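Local structure of GNA33 (Neisseria gonorrhoeae FA 1090, 2G5D) at residues Ala70-Lys73 with Asn74-Gly77; Gln76-Gln79 with Asp80-Ala83; Gln410-Pro413 with Asn414-Pro418. The protein probably cleaves the beta-1,4-glycosidic bond between MurNAc and GlcNAc in peptidoglycan as a lytic transglycosylase, leaving a 1,6-anhydro bond on the MurNAc residue. All coordinates share one frame; numbering follows the deposited sequence.

Interaction 1 of 3, residues Ala70-Lys73 with Asn74-Gly77; sequences ANLK and NRQG
Two backbone hydrogen bonds join Asn-71 and Leu-72 to the residues three places further on. Asn-74 N donates to Asn-71 O at 3.1 Å, and Arg-75 N donates to Leu-72 O at 3.0 Å, the second closing a type I beta turn from Leu-72 to Arg-75. Both donors lie well above the carbonyl planes.

The side-chain packing is between Leu-72 and Arg-75, a methyl laid on a guanidinium face. CD2 of Leu-72 sits over the centre of that face, 3.7 Å from Arg-75 CZ. A methyl suits it because the N-H groups point outward in the guanidinium plane and remain able to bond: NH2 reaches Leu-349 O weakly. The arginine chain bends at chi3 (-109°), which turns the flat group back over the leucine.

Among the polar side chains, Lys-73 and Asn-74 run side by side in the same direction, with Lys-73 CG 3.7 Å from Asn-74 OD1. These long or polar groups suit an exposed turn. Asn-71, on the helix, sends ND2 away to Leu-330 O.

Successive i to i+3 bonds of this kind are typical of the end of a helix running into a type I turn, here where helix 58-72 leads into the loop before helix 79-86.

Interaction 2 of 3, residues Gln76-Gln79 with Asp80-Ala83; sequences QGWQ and DVCA
Trp-78 and Val-81 meet at the N-terminal start of helix 79-86, where a loop winds into the first helical turn. Their side chains slant across each other, and Val-81 CG2 lies 3.6 Å from Trp-78 CE3. That methyl occupies the place between the valine's backbone N and carbonyl carbon, from which it reaches both the indole and, at 3.3 Å, Trp-78 O. A broad indole and a compact branched residue suit this buried side; Phe-65 of helix 58-72 and Phe-103 pack against both.

Cys-82, one turn on from Trp-78, carries SG to the disulfide with Cys-69, tying this helix to helix 58-72. The i to i+4 bonds begin here: Cys-82 N to Trp-78 O at 3.0 Å and Ala-83 N to Gln-79 O at 2.9 Å.

Gln-79 turns the other way, bending at chi2 (97°) to fold its amide back over the loop. NE2 donates to Gln-76 OE1 at 2.9 Å, with the acceptor near the Gln-79 amide plane. Asp-80 forms a salt bridge with Arg-23.

Water completes the helix start, one molecule linking Gly-77 O to Val-81 N. Gln-79 OE1 accepts from Gly-77 N at 2.8 Å and from a second water, which itself accepts from Asp-80 N at 3.2 Å.

Interaction 3 of 3, residues Gln410-Pro413 with Asn414-Pro418; sequences QLLP and NGMKP
Met-416 lays its thioether against Leu-412 and Pro-413, the closely packed part of the contact. The methionine and the proline ring lie side by side and point the same way, whereas Leu-412 meets the methionine at about a right angle. SD of Met-416 is 3.9 Å from both Pro-413 CD and Leu-412 CD2, and CE reaches the ring at Pro-413 CG, 4.0 Å away. With CG anti to the backbone N (chi1 177°) the chain runs out toward the strand, and a bend at chi3 (-67°) swings CE over to the proline. A flexible, unbranched thioether can lie along both the ring and the leucine methyl. The other leucine branch serves Pro-418: Leu-412 CD1 lies 3.3 Å from Pro-418 N and 3.8 Å from Pro-418 CD.

The backbone makes this possible through a type II beta turn from Pro-413 to Met-416, which reverses the chain as it leaves strand 403-413, the last strand of the 3D-domain region. Met-416 N donates to Pro-413 O at 2.8 Å, in the carbonyl plane. Gly-415 takes the third turn position with a positive phi (102°), where a side chain would be jammed against the preceding carbonyl oxygen.

Toward solvent the arrangement is looser. Gly-415 and Lys-417 are exposed, and the lysine points away from the strand, with a long, weak ion pair to Asp-29. Asn-414, at the second turn position, also heads away but is held: OD1 is hydrogen-bonded to Thr-104 OG1, while ND2 bonds to Arg-101 O and Gly-26 O. A water lies 2.6 Å from Met-416 O.

How the interactions relate
Interactions 1 and 2 run on from each other, sharing Gln-76 and Gly-77, with centres about 6 Å apart; together they take the chain from helix 58-72 into helix 79-86. Leu-72 CD1 packs on Trp-78 CE3 at 3.4 Å, so the leucine whose other methyl meets Arg-75 also touches the indole. Interaction 3 comes far later in the sequence, yet its centre is about 12 Å from that of interaction 2. Trp-78 of interaction 2 makes the contact, with NE1 3.4 Å from Met-416 CE and CH2 3.6 Å from Pro-413 CD. Gly-77 O, common to interactions 1 and 2, lies 3.6 Å from Met-416 CE. The loop between the two helices thus packs against the end of strand 403-413 and the turn that follows it.

Interaction 1 of 3, residues Ala70-Lys73 with Asn74-Gly77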
loop_
_atom_site.group_PDB
_atom_site.type_symbol
_atom_site.label_atom_id
_atom_site.label_comp_id
_atom_site.label_asym_id
_atom_site.label_seq_id
_atom_site.Cartn_x
_atom_site.Cartn_y
_atom_site.Cartn_z
ATOM N N ALA A 70 10.237 -2.959 -14.088
ATOM C CA ALA A 70 10.824 -4.283 -13.776
ATOM C C ALA A 70 9.775 -5.397 -13.910
ATOM O O ALA A 70 10.084 -6.521 -14.328
ATOM C CB ALA A 70 11.457 -4.307 -12.378
ATOM N N ASN A 71 8.535 -5.080 -13.562
ATOM C CA ASN A 71 7.392 -5.988 -13.793
ATOM C C ASN A 71 6.454 -5.534 -14.935
ATOM O O ASN A 71 5.953 -6.361 -15.709
ATOM C CB ASN A 71 6.570 -6.174 -12.503
ATOM C CG ASN A 71 7.240 -7.114 -11.484
ATOM O OD1 ASN A 71 8.316 -7.670 -11.722
ATOM N ND2 ASN A 71 6.588 -7.293 -10.344
ATOM N N LEU A 72 6.191 -4.232 -15.027
ATOM C CA LEU A 72 5.214 -3.716 -15.981
ATOM C C LEU A 72 5.629 -3.999 -17.423
ATOM O O LEU A 72 4.774 -4.171 -18.297
ATOM C CB LEU A 72 5.016 -2.210 -15.776
ATOM C CG LEU A 72 3.667 -1.476 -15.877
ATOM C CD1 LEU A 72 3.873 -0.119 -16.547
ATOM C CD2 LEU A 72 2.542 -2.262 -16.531
ATOM N N LYS A 73 6.944 -4.068 -17.664
ATOM C CA LYS A 73 7.488 -4.302 -19.006
ATOM C C LYS A 73 7.012 -5.613 -19.637
ATOM O O LYS A 73 7.068 -5.777 -20.869
ATOM C CB LYS A 73 9.023 -4.254 -18.994
ATOM C CG LYS A 73 9.694 -5.597 -18.652
ATOM C CD LYS A 73 11.168 -5.521 -18.699
ATOM C CE LYS A 73 11.758 -5.475 -17.315
ATOM N NZ LYS A 73 13.155 -6.029 -17.301
ATOM N N ASN A 74 6.566 -6.540 -18.781
ATOM C CA ASN A 74 6.123 -7.868 -19.190
ATOM C C ASN A 74 4.638 -7.949 -19.529
ATOM O O ASN A 74 4.162 -8.984 -20.023
ATOM C CB ASN A 74 6.468 -8.896 -18.110
ATOM C CG ASN A 74 7.964 -9.076 -17.927
ATOM O OD1 ASN A 74 8.715 -9.156 -18.901
ATOM N ND2 ASN A 74 8.400 -9.158 -16.673
ATOM N N ARG A 75 3.914 -6.866 -19.268
ATOM C CA ARG A 75 2.487 -6.803 -19.554
ATOM C C ARG A 75 2.244 -6.321 -20.968
ATOM O O ARG A 75 2.811 -5.320 -21.399
ATOM C CB ARG A 75 1.769 -5.888 -18.568
ATOM C CG ARG A 75 1.194 -6.632 -17.373
ATOM C CD ARG A 75 -0.004 -5.892 -16.790
ATOM N NE ARG A 75 0.314 -5.299 -15.490
ATOM C CZ ARG A 75 -0.192 -4.161 -15.017
ATOM N NH1 ARG A 75 -1.051 -3.422 -15.724
ATOM N NH2 ARG A 75 0.190 -3.749 -13.816
ATOM N N GLN A 76 1.381 -7.040 -21.680
ATOM C CA GLN A 76 1.061 -6.719 -23.068
ATOM C C GLN A 76 0.712 -5.243 -23.284
ATOM O O GLN A 76 -0.170 -4.682 -22.626
ATOM C CB GLN A 76 -0.042 -7.638 -23.597
ATOM C CG GLN A 76 -0.325 -7.561 -25.121
ATOM C CD GLN A 76 0.923 -7.498 -26.003
ATOM O OE1 GLN A 76 1.857 -8.299 -25.860
ATOM N NE2 GLN A 76 0.926 -6.557 -26.943
ATOM N N GLY A 77 1.431 -4.622 -24.213
ATOM C CA GLY A 77 1.178 -3.238 -24.584
ATOM C C GLY A 77 2.057 -2.215 -23.875
ATOM O O GLY A 77 2.003 -1.022 -24.204
#

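Interaction 2 of 3, residues Gln76-Gln79 with Asp80-Ala83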
loop_
_atom_site.group_PDB
_atom_site.type_symbol
_atom_site.label_atom_id
_atom_site.label_comp_id
_atom_site.label_asym_id
_atom_site.label_seq_id
_atom_site.Cartn_x
_atom_site.Cartn_y
_atom_site.Cartn_z
ATOM N N GLN A 76 1.381 -7.040 -21.680
ATOM C CA GLN A 76 1.061 -6.719 -23.068
ATOM C C GLN A 76 0.712 -5.243 -23.284
ATOM O O GLN A 76 -0.170 -4.682 -22.626
ATOM C CB GLN A 76 -0.042 -7.638 -23.597
ATOM C CG GLN A 76 -0.325 -7.561 -25.121
ATOM C CD GLN A 76 0.923 -7.498 -26.003
ATOM O OE1 GLN A 76 1.857 -8.299 -25.860
ATOM N NE2 GLN A 76 0.926 -6.557 -26.943
ATOM N N GLY A 77 1.431 -4.622 -24.213
ATOM C CA GLY A 77 1.178 -3.238 -24.584
ATOM C C GLY A 77 2.057 -2.215 -23.875
ATOM O O GLY A 77 2.003 -1.022 -24.204
ATOM N N TRP A 78 2.885 -2.682 -22.932
ATOM C CA TRP A 78 3.765 -1.808 -22.147
ATOM C C TRP A 78 5.253 -2.023 -22.452
ATOM O O TRP A 78 6.089 -1.306 -21.930
ATOM C CB TRP A 78 3.520 -1.982 -20.624
ATOM C CG TRP A 78 2.191 -1.431 -20.100
ATOM C CD1 TRP A 78 1.016 -2.125 -19.971
ATOM C CD2 TRP A 78 1.927 -0.097 -19.606
ATOM N NE1 TRP A 78 0.048 -1.320 -19.440
ATOM C CE2 TRP A 78 0.566 -0.069 -19.213
ATOM C CE3 TRP A 78 2.709 1.075 -19.466
ATOM C CZ2 TRP A 78 -0.044 1.075 -18.695
ATOM C CZ3 TRP A 78 2.106 2.211 -18.928
ATOM C CH2 TRP A 78 0.743 2.208 -18.562
ATOM N N GLN A 79 5.573 -2.984 -23.317
ATOM C CA GLN A 79 6.953 -3.374 -23.603
ATOM C C GLN A 79 7.787 -2.235 -24.180
ATOM O O GLN A 79 8.901 -1.983 -23.721
ATOM C CB GLN A 79 7.012 -4.563 -24.584
ATOM C CG GLN A 79 6.242 -5.817 -24.161
ATOM C CD GLN A 79 4.848 -5.917 -24.789
ATOM O OE1 GLN A 79 4.152 -4.915 -24.983
ATOM N NE2 GLN A 79 4.441 -7.136 -25.103
ATOM N N ASP A 80 7.253 -1.590 -25.219
ATOM C CA ASP A 80 7.900 -0.461 -25.893
ATOM C C ASP A 80 8.126 0.785 -25.009
ATOM O O ASP A 80 9.239 1.336 -24.998
ATOM C CB ASP A 80 7.128 -0.091 -27.172
ATOM C CG ASP A 80 7.513 -0.949 -28.349
ATOM O OD1 ASP A 80 6.845 -0.821 -29.400
ATOM O OD2 ASP A 80 8.489 -1.744 -28.240
ATOM N N VAL A 81 7.099 1.226 -24.281
ATOM C CA VAL A 81 7.290 2.347 -23.329
ATOM C C VAL A 81 8.316 2.016 -22.234
ATOM O O VAL A 81 9.165 2.845 -21.891
ATOM C CB VAL A 81 5.956 2.941 -22.739
ATOM C CG1 VAL A 81 5.134 3.662 -23.843
ATOM C CG2 VAL A 81 5.113 1.866 -21.984
ATOM N N CYS A 82 8.256 0.800 -21.696
ATOM C CA CYS A 82 9.246 0.385 -20.686
ATOM C C CYS A 82 10.683 0.298 -21.215
ATOM O O CYS A 82 11.621 0.742 -20.547
ATOM C CB CYS A 82 8.805 -0.895 -19.984
ATOM S SG CYS A 82 7.550 -0.562 -18.727
ATOM N N ALA A 83 10.855 -0.267 -22.414
ATOM C CA ALA A 83 12.160 -0.274 -23.064
ATOM C C ALA A 83 12.653 1.160 -23.296
ATOM O O ALA A 83 13.802 1.494 -22.985
ATOM C CB ALA A 83 12.114 -1.054 -24.383
HETATM O O HOH W 1 4.357 0.255 -25.043
HETATM O O HOH W 2 4.498 -2.554 -26.452
#

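Interaction 3 of 3, residues Gln410-Pro413 with Asn414-Pro418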
loop_
_atom_site.group_PDB
_atom_site.type_symbol
_atom_site.label_atom_id
_atom_site.label_comp_id
_atom_site.label_asym_id
_atom_site.label_seq_id
_atom_site.Cartn_x
_atom_site.Cartn_y
_atom_site.Cartn_z
ATOM N N GLN A 410 -5.151 9.877 -16.208
ATOM C CA GLN A 410 -4.382 8.655 -16.399
ATOM C C GLN A 410 -3.650 8.717 -17.754
ATOM O O GLN A 410 -4.290 8.990 -18.771
ATOM C CB GLN A 410 -5.370 7.476 -16.369
ATOM C CG GLN A 410 -4.725 6.117 -16.545
ATOM C CD GLN A 410 -5.695 4.959 -16.352
ATOM O OE1 GLN A 410 -5.273 3.876 -15.984
ATOM N NE2 GLN A 410 -6.992 5.173 -16.628
ATOM N N LEU A 411 -2.321 8.478 -17.761
ATOM C CA LEU A 411 -1.498 8.440 -19.006
ATOM C C LEU A 411 -1.255 6.990 -19.417
ATOM O O LEU A 411 -0.860 6.166 -18.605
ATOM C CB LEU A 411 -0.162 9.231 -18.860
ATOM C CG LEU A 411 -0.247 10.779 -18.923
ATOM C CD1 LEU A 411 -1.105 11.312 -17.799
ATOM C CD2 LEU A 411 1.145 11.460 -18.875
ATOM N N LEU A 412 -1.557 6.676 -20.669
ATOM C CA LEU A 412 -1.428 5.315 -21.176
ATOM C C LEU A 412 -0.682 5.390 -22.494
ATOM O O LEU A 412 -0.830 6.389 -23.239
ATOM C CB LEU A 412 -2.830 4.684 -21.406
ATOM C CG LEU A 412 -3.663 4.439 -20.148
ATOM C CD1 LEU A 412 -5.119 4.106 -20.516
ATOM C CD2 LEU A 412 -3.026 3.337 -19.265
ATOM N N PRO A 413 0.111 4.344 -22.802
ATOM C CA PRO A 413 0.805 4.302 -24.104
ATOM C C PRO A 413 -0.165 4.618 -25.250
ATOM O O PRO A 413 -1.266 4.039 -25.295
ATOM C CB PRO A 413 1.297 2.857 -24.177
ATOM C CG PRO A 413 1.485 2.476 -22.734
ATOM C CD PRO A 413 0.378 3.136 -21.994
ATOM N N ASN A 414 0.218 5.542 -26.139
ATOM C CA ASN A 414 -0.641 5.935 -27.274
ATOM C C ASN A 414 -1.295 4.725 -27.922
ATOM O O ASN A 414 -0.598 3.789 -28.314
ATOM C CB ASN A 414 0.175 6.623 -28.360
ATOM C CG ASN A 414 0.868 7.866 -27.888
ATOM O OD1 ASN A 414 0.399 8.559 -26.998
ATOM N ND2 ASN A 414 1.981 8.184 -28.527
ATOM N N GLY A 415 -2.625 4.748 -28.044
ATOM C CA GLY A 415 -3.356 3.624 -28.615
ATOM C C GLY A 415 -4.043 2.747 -27.590
ATOM O O GLY A 415 -5.076 2.158 -27.866
ATOM N N MET A 416 -3.470 2.657 -26.394
ATOM C CA MET A 416 -4.074 1.868 -25.329
ATOM C C MET A 416 -5.181 2.672 -24.629
ATOM O O MET A 416 -4.964 3.796 -24.164
ATOM C CB MET A 416 -3.012 1.396 -24.335
ATOM C CG MET A 416 -3.561 0.616 -23.148
ATOM S SD MET A 416 -2.394 0.450 -21.779
ATOM C CE MET A 416 -1.142 -0.588 -22.520
ATOM N N LYS A 417 -6.366 2.085 -24.564
ATOM C CA LYS A 417 -7.496 2.752 -23.950
ATOM C C LYS A 417 -7.586 2.380 -22.480
ATOM O O LYS A 417 -7.146 1.303 -22.081
ATOM C CB LYS A 417 -8.798 2.442 -24.716
ATOM C CG LYS A 417 -8.879 3.207 -26.048
ATOM C CD LYS A 417 -10.287 3.357 -26.557
ATOM C CE LYS A 417 -10.550 2.426 -27.719
ATOM N NZ LYS A 417 -9.814 2.901 -28.906
ATOM N N PRO A 418 -8.141 3.280 -21.657
ATOM C CA PRO A 418 -8.453 2.902 -20.301
ATOM C C PRO A 418 -9.625 1.911 -20.323
ATOM O O PRO A 418 -10.339 1.778 -21.323
ATOM C CB PRO A 418 -8.837 4.224 -19.656
ATOM C CG PRO A 418 -9.332 5.051 -20.771
ATOM C CD PRO A 418 -8.552 4.663 -21.954
HETATM O O HOH W 3 -3.697 6.029 -24.486
#